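Local coordinates for protein escJ (Escherichia coli, PDB 1YJ7) that probably forms part of the membrane-associated platform on which the type III secretion system of enteropathogenic E. coli assembles, as a lipoprotein of the YscJ family, at residues E3-G8 with A45-A50; Q142-V147 with I159-K164. The protein carries 3 engineered substitutions. All blocks are in the same frame, centred on the assembly; numbering follows the deposited sequence. Where two conformers were deposited one is given.

Contact 1: E3-G8 with A45-A50; sequences EQLYTG and ADFVRA. Engineered in segment 45-50: Ala45 (natural residue Glu).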
loop_
_atom_site.group_PDB
_atom_site.type_symbol
_atom_site.label_atom_id
_atom_site.label_comp_id
_atom_site.label_asym_id
_atom_site.label_seq_id
_atom_site.Cartn_x
_atom_site.Cartn_y
_atom_site.Cartn_z
ATOM N N GLU D 3 26.075 12.651 7.022
ATOM C CA GLU D 3 24.709 12.180 6.971
ATOM C C GLU D 3 24.743 10.690 7.308
ATOM O O GLU D 3 25.520 9.941 6.724
ATOM C CB GLU D 3 24.173 12.392 5.559
ATOM C CG GLU D 3 22.676 12.605 5.415
ATOM C CD GLU D 3 22.135 13.772 6.220
ATOM O OE1 GLU D 3 21.426 13.489 7.185
ATOM O OE2 GLU D 3 22.414 14.953 5.891
ATOM N N GLN D 4 23.901 10.270 8.240
ATOM C CA GLN D 4 23.750 8.861 8.577
ATOM C C GLN D 4 23.040 8.110 7.462
ATOM O O GLN D 4 22.063 8.618 6.883
ATOM C CB GLN D 4 22.938 8.744 9.851
ATOM C CG GLN D 4 22.763 7.351 10.379
ATOM C CD GLN D 4 21.931 7.349 11.649
ATOM O OE1 GLN D 4 20.720 7.094 11.605
ATOM N NE2 GLN D 4 22.573 7.641 12.780
ATOM N N LEU D 5 23.544 6.912 7.151
ATOM C CA LEU D 5 22.875 6.000 6.225
ATOM C C LEU D 5 22.029 5.008 7.031
ATOM O O LEU D 5 20.793 5.066 7.001
ATOM C CB LEU D 5 23.894 5.262 5.338
ATOM C CG LEU D 5 24.650 6.111 4.326
ATOM C CD1 LEU D 5 25.628 5.286 3.525
ATOM C CD2 LEU D 5 23.718 6.862 3.415
ATOM N N TYR D 6 22.698 4.116 7.765
ATOM C CA TYR D 6 22.049 3.070 8.559
ATOM C C TYR D 6 22.811 2.792 9.840
ATOM O O TYR D 6 24.041 2.927 9.883
ATOM C CB TYR D 6 21.910 1.757 7.775
ATOM C CG TYR D 6 21.055 1.913 6.557
ATOM C CD1 TYR D 6 21.605 2.089 5.295
ATOM C CD2 TYR D 6 19.671 1.973 6.679
ATOM C CE1 TYR D 6 20.794 2.271 4.175
ATOM C CE2 TYR D 6 18.868 2.162 5.574
ATOM C CZ TYR D 6 19.412 2.314 4.339
ATOM O OH TYR D 6 18.555 2.516 3.265
ATOM N N THR D 7 22.054 2.412 10.863
ATOM C CA THR D 7 22.555 1.915 12.138
ATOM C C THR D 7 22.110 0.468 12.302
ATOM O O THR D 7 21.302 -0.045 11.531
ATOM C CB THR D 7 21.990 2.758 13.304
ATOM O OG1 THR D 7 20.576 2.535 13.411
ATOM C CG2 THR D 7 22.106 4.251 13.031
ATOM N N GLY D 8 22.658 -0.204 13.307
ATOM C CA GLY D 8 22.215 -1.536 13.673
ATOM C C GLY D 8 22.607 -2.619 12.710
ATOM O O GLY D 8 21.978 -3.671 12.664
ATOM N N ALA D 45 27.425 15.718 0.670
ATOM C CA ALA D 45 27.516 15.950 -0.767
ATOM C C ALA D 45 27.472 14.635 -1.550
ATOM O O ALA D 45 27.210 14.626 -2.752
ATOM C CB ALA D 45 28.789 16.724 -1.094
ATOM N N ASP D 46 27.732 13.526 -0.858
ATOM C CA ASP D 46 27.664 12.190 -1.448
ATOM C C ASP D 46 26.388 11.412 -1.077
ATOM O O ASP D 46 26.214 10.275 -1.510
ATOM C CB ASP D 46 28.857 11.352 -0.968
ATOM C CG ASP D 46 30.186 11.800 -1.563
ATOM O OD1 ASP D 46 30.218 12.391 -2.666
ATOM O OD2 ASP D 46 31.268 11.559 -0.987
ATOM N N PHE D 47 25.516 11.989 -0.261
ATOM C CA PHE D 47 24.340 11.253 0.217
ATOM C C PHE D 47 23.450 10.712 -0.896
ATOM O O PHE D 47 23.072 9.525 -0.882
ATOM C CB PHE D 47 23.500 12.119 1.168
ATOM C CG PHE D 47 22.332 11.391 1.744
ATOM C CD1 PHE D 47 22.486 10.549 2.818
ATOM C CD2 PHE D 47 21.081 11.497 1.159
ATOM C CE1 PHE D 47 21.394 9.862 3.356
ATOM C CE2 PHE D 47 20.010 10.820 1.672
ATOM C CZ PHE D 47 20.161 9.998 2.768
ATOM N N VAL D 48 23.083 11.560 -1.856
ATOM C CA VAL D 48 22.180 11.108 -2.922
ATOM C C VAL D 48 22.820 9.996 -3.744
ATOM O O VAL D 48 22.185 8.993 -4.032
ATOM C CB VAL D 48 21.729 12.267 -3.840
ATOM C CG1 VAL D 48 20.973 11.745 -5.053
ATOM C CG2 VAL D 48 20.870 13.244 -3.043
ATOM N N ARG D 49 24.088 10.174 -4.095
ATOM C CA ARG D 49 24.816 9.179 -4.860
ATOM C C ARG D 49 24.896 7.863 -4.083
ATOM O O ARG D 49 24.717 6.792 -4.660
ATOM C CB ARG D 49 26.209 9.706 -5.212
ATOM C CG ARG D 49 26.999 8.838 -6.169
ATOM C CD ARG D 49 28.123 9.606 -6.866
ATOM N NE ARG D 49 29.094 10.144 -5.904
ATOM C CZ ARG D 49 30.316 9.648 -5.689
ATOM N NH1 ARG D 49 30.752 8.585 -6.347
ATOM N NH2 ARG D 49 31.108 10.218 -4.791
ATOM N N ALA D 50 25.128 7.952 -2.780
ATOM C CA ALA D 50 25.232 6.764 -1.933
ATOM C C ALA D 50 23.924 5.977 -1.888
ATOM O O ALA D 50 23.922 4.770 -2.018
ATOM C CB ALA D 50 25.665 7.132 -0.535
#
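Glu3 meets Phe47 where the first strand of the N-terminal antiparallel sheet, order 3-9, 38-42, 28-32, lies against helix 47-56, a plain strand-on-helix contact of this small alpha/beta unit. The CA atoms of Glu3 and Phe47 are 6.8 Å apart, the nearest such pair between the segments. No hydrogen bond links 3-8 to 45-50, so the contact rests on van der Waals packing, mostly between carbons. In Glu3 the aliphatic part does the touching: CG lies 3.3 Å from Phe47 CD1. A bend at chi2 (57°) then turns the carboxylate, whose plane stands 80° from that of the ring. Gln4 contributes its backbone, with O at the ring edge, 3.8 Å from Phe47 CE1 and near the ring plane; the same oxygen accepts a hydrogen bond from Lys30 of the second subunit. Leu5 brings one methyl, CD2, past the ring in the opposite sense to the phenylalanine side chain, and Leu21 and Val42 of the same chain also pack on this leucine. The backbones of Leu5 and Tyr6 both hydrogen-bond to Leu40, a classic beta bulge, and the chain turns a corner at Thr7 and Gly8. On the helix side Phe47 reaches the strand because its CG is anti to the backbone N (chi1 -177°). One turn further on, Ala50 N bonds to Asp46 O, and the contact finishes with Leu5 CD2 4.4 Å from Ala50 CB.

Contact 2: Q142-V147 with I159-K164; sequences QIKNLV and ISVVIK. With GOL (glycerol), chain J.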
loop_
_atom_site.group_PDB
_atom_site.type_symbol
_atom_site.label_atom_id
_atom_site.label_comp_id
_atom_site.label_asym_id
_atom_site.label_seq_id
_atom_site.Cartn_x
_atom_site.Cartn_y
_atom_site.Cartn_z
ATOM N N GLN D 142 25.012 -32.255 -12.954
ATOM C CA GLN D 142 25.302 -32.815 -11.640
ATOM C C GLN D 142 24.385 -32.262 -10.573
ATOM O O GLN D 142 23.855 -32.997 -9.750
ATOM C CB GLN D 142 26.754 -32.539 -11.259
ATOM C CG GLN D 142 27.737 -33.386 -12.056
ATOM C CD GLN D 142 29.175 -32.920 -11.938
ATOM O OE1 GLN D 142 30.108 -33.750 -11.859
ATOM N NE2 GLN D 142 29.374 -31.612 -11.938
ATOM N N ILE D 143 24.203 -30.951 -10.573
ATOM C CA ILE D 143 23.284 -30.317 -9.633
ATOM C C ILE D 143 21.883 -30.886 -9.744
ATOM O O ILE D 143 21.255 -31.206 -8.751
ATOM C CB ILE D 143 23.301 -28.786 -9.828
ATOM C CG1 ILE D 143 24.644 -28.216 -9.356
ATOM C CG2 ILE D 143 22.127 -28.141 -9.097
ATOM C CD1 ILE D 143 24.936 -26.830 -9.858
ATOM N N LYS D 144 21.384 -31.032 -10.969
ATOM C CA LYS D 144 20.048 -31.547 -11.158
ATOM C C LYS D 144 19.946 -32.979 -10.638
ATOM O O LYS D 144 18.978 -33.324 -10.000
ATOM C CB LYS D 144 19.667 -31.509 -12.628
ATOM C CG LYS D 144 19.344 -30.154 -13.115
ATOM C CD LYS D 144 18.579 -30.224 -14.446
ATOM C CE LYS D 144 18.208 -28.842 -14.913
ATOM N NZ LYS D 144 17.837 -28.855 -16.364
ATOM N N ASN D 145 20.970 -33.784 -10.883
ATOM C CA ASN D 145 20.957 -35.166 -10.423
ATOM C C ASN D 145 21.007 -35.260 -8.887
ATOM O O ASN D 145 20.307 -36.090 -8.298
ATOM C CB ASN D 145 22.096 -35.968 -11.054
ATOM C CG ASN D 145 21.798 -36.404 -12.484
ATOM O OD1 ASN D 145 20.652 -36.669 -12.838
ATOM N ND2 ASN D 145 22.845 -36.496 -13.307
ATOM N N LEU D 146 21.798 -34.406 -8.238
ATOM C CA LEU D 146 21.809 -34.330 -6.776
ATOM C C LEU D 146 20.442 -33.938 -6.186
ATOM O O LEU D 146 19.953 -34.572 -5.256
ATOM C CB LEU D 146 22.895 -33.372 -6.290
ATOM C CG LEU D 146 24.345 -33.801 -6.576
ATOM C CD1 LEU D 146 25.290 -32.643 -6.418
ATOM C CD2 LEU D 146 24.756 -34.956 -5.670
ATOM N N VAL D 147 19.800 -32.924 -6.762
ATOM C CA VAL D 147 18.489 -32.500 -6.320
ATOM C C VAL D 147 17.461 -33.607 -6.561
ATOM O O VAL D 147 16.682 -33.920 -5.675
ATOM C CB VAL D 147 18.068 -31.191 -7.021
ATOM C CG1 VAL D 147 16.651 -30.823 -6.661
ATOM C CG2 VAL D 147 19.023 -30.058 -6.614
ATOM N N ILE D 159 12.822 -30.064 -12.739
ATOM C CA ILE D 159 13.774 -29.290 -11.936
ATOM C C ILE D 159 14.297 -28.146 -12.794
ATOM O O ILE D 159 14.861 -28.372 -13.859
ATOM C CB ILE D 159 14.952 -30.169 -11.434
ATOM C CG1 ILE D 159 14.437 -31.365 -10.630
ATOM C CG2 ILE D 159 15.911 -29.331 -10.574
ATOM C CD1 ILE D 159 15.489 -32.426 -10.385
ATOM N N SER D 160 14.115 -26.917 -12.326
ATOM C CA SER D 160 14.634 -25.759 -13.006
ATOM C C SER D 160 15.893 -25.349 -12.262
ATOM O O SER D 160 15.829 -25.133 -11.053
ATOM C CB SER D 160 13.600 -24.631 -13.000
ATOM O OG SER D 160 13.954 -23.645 -13.946
ATOM N N VAL D 161 17.022 -25.268 -12.962
ATOM C CA VAL D 161 18.266 -24.743 -12.391
ATOM C C VAL D 161 18.654 -23.474 -13.130
ATOM O O VAL D 161 18.763 -23.449 -14.369
ATOM C CB VAL D 161 19.413 -25.788 -12.447
ATOM C CG1 VAL D 161 20.732 -25.198 -11.899
ATOM C CG2 VAL D 161 19.010 -27.024 -11.682
ATOM N N VAL D 162 18.833 -22.399 -12.376
ATOM C CA VAL D 162 19.299 -21.151 -12.937
ATOM C C VAL D 162 20.590 -20.800 -12.216
ATOM O O VAL D 162 20.637 -20.853 -10.997
ATOM C CB VAL D 162 18.267 -20.051 -12.766
ATOM C CG1 VAL D 162 18.810 -18.700 -13.187
ATOM C CG2 VAL D 162 16.965 -20.412 -13.584
ATOM N N ILE D 163 21.619 -20.479 -12.990
ATOM C CA ILE D 163 22.918 -20.082 -12.426
ATOM C C ILE D 163 23.259 -18.655 -12.832
ATOM O O ILE D 163 23.115 -18.270 -13.981
ATOM C CB ILE D 163 24.032 -21.114 -12.784
ATOM C CG1 ILE D 163 24.247 -21.241 -14.289
ATOM C CG2 ILE D 163 23.708 -22.498 -12.172
ATOM C CD1 ILE D 163 25.496 -22.037 -14.652
ATOM N N LYS D 164 23.689 -17.843 -11.859
ATOM C CA LYS D 164 24.085 -16.469 -12.106
ATOM C C LYS D 164 25.389 -16.155 -11.365
ATOM O O LYS D 164 25.610 -16.649 -10.274
ATOM C CB LYS D 164 23.016 -15.500 -11.608
ATOM C CG LYS D 164 21.655 -15.600 -12.288
ATOM C CD LYS D 164 21.703 -15.073 -13.720
ATOM C CE LYS D 164 20.563 -15.647 -14.540
ATOM N NZ LYS D 164 20.357 -14.928 -15.837
HETATM C C1 GOL J . 15.610 -24.612 -17.366
HETATM O O1 GOL J . 14.502 -24.338 -16.513
HETATM C C2 GOL J . 16.874 -24.935 -16.567
HETATM O O2 GOL J . 16.662 -26.015 -15.709
HETATM C C3 GOL J . 18.041 -25.297 -17.484
HETATM O O3 GOL J . 19.226 -25.451 -16.718
HETATM O O HOH W 1 15.571 -30.298 -16.403
#
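Lys144 and Val161 make the tightest carbon contact here, Lys144 CG lying 3.5 Å from Val161 CG2, closer than usual van der Waals packing. The lysine's CG stands anti to its carbonyl carbon (chi1 -75°), and beyond it the chain runs extended, crossing the valine at a slant and carrying CE to 3.5 Å from Ile159 O. Its ammonium then donates to a water, Lys144 NZ to water oxygen 2.7 Å, and the water in turn donates to Ile159 O. A glycerol, probably from the crystallisation liquor, accepts a second bond from NZ through O2, which also takes the N-H of Val161 (N to O2 2.9 Å, 168°). Ser160 OG and glycerol O1 share a hydrogen bond of 2.7 Å. With its CG1 anti to the backbone N, Val161 directs CG2 to both Lys144 and Ile143, whose CG2 is 4.2 Å from Val161 CG2. Ile159 extends CD1 to Val147 CG1 (4.2 Å), while Leu99 of helix 80-99 packs on both Ile143 and Val147. Helix and strand axes approach to 9.3 Å at 139°, an oblique, roughly antiparallel packing of the kind found in a beta-alpha-beta crossover, here strand 123-130, helix 140-150 and strand 159-165.

Overall arrangement
From the N terminus, contact 1 comes first: strand 3-9 is brought back to helix 47-56 across 36 intervening residues, which include helix 11-23 and strands 28-32 and 38-42. That loop is complete before contact 2 opens, so the two follow in series and neither nest nor cross. Contact 2 closes a shorter loop of 11 residues, returning strand 159-165 to helix 140-150 beside the mixed sheet. The centres of contact 1 and contact 2 are about 39 Å apart, on opposite sides of the chain's centre. The nearest atoms of contact 1 and contact 2 are about 22 Å apart, so the two do not meet. Each thus ties a helix to its own sheet, and residues at both lie against the second subunit.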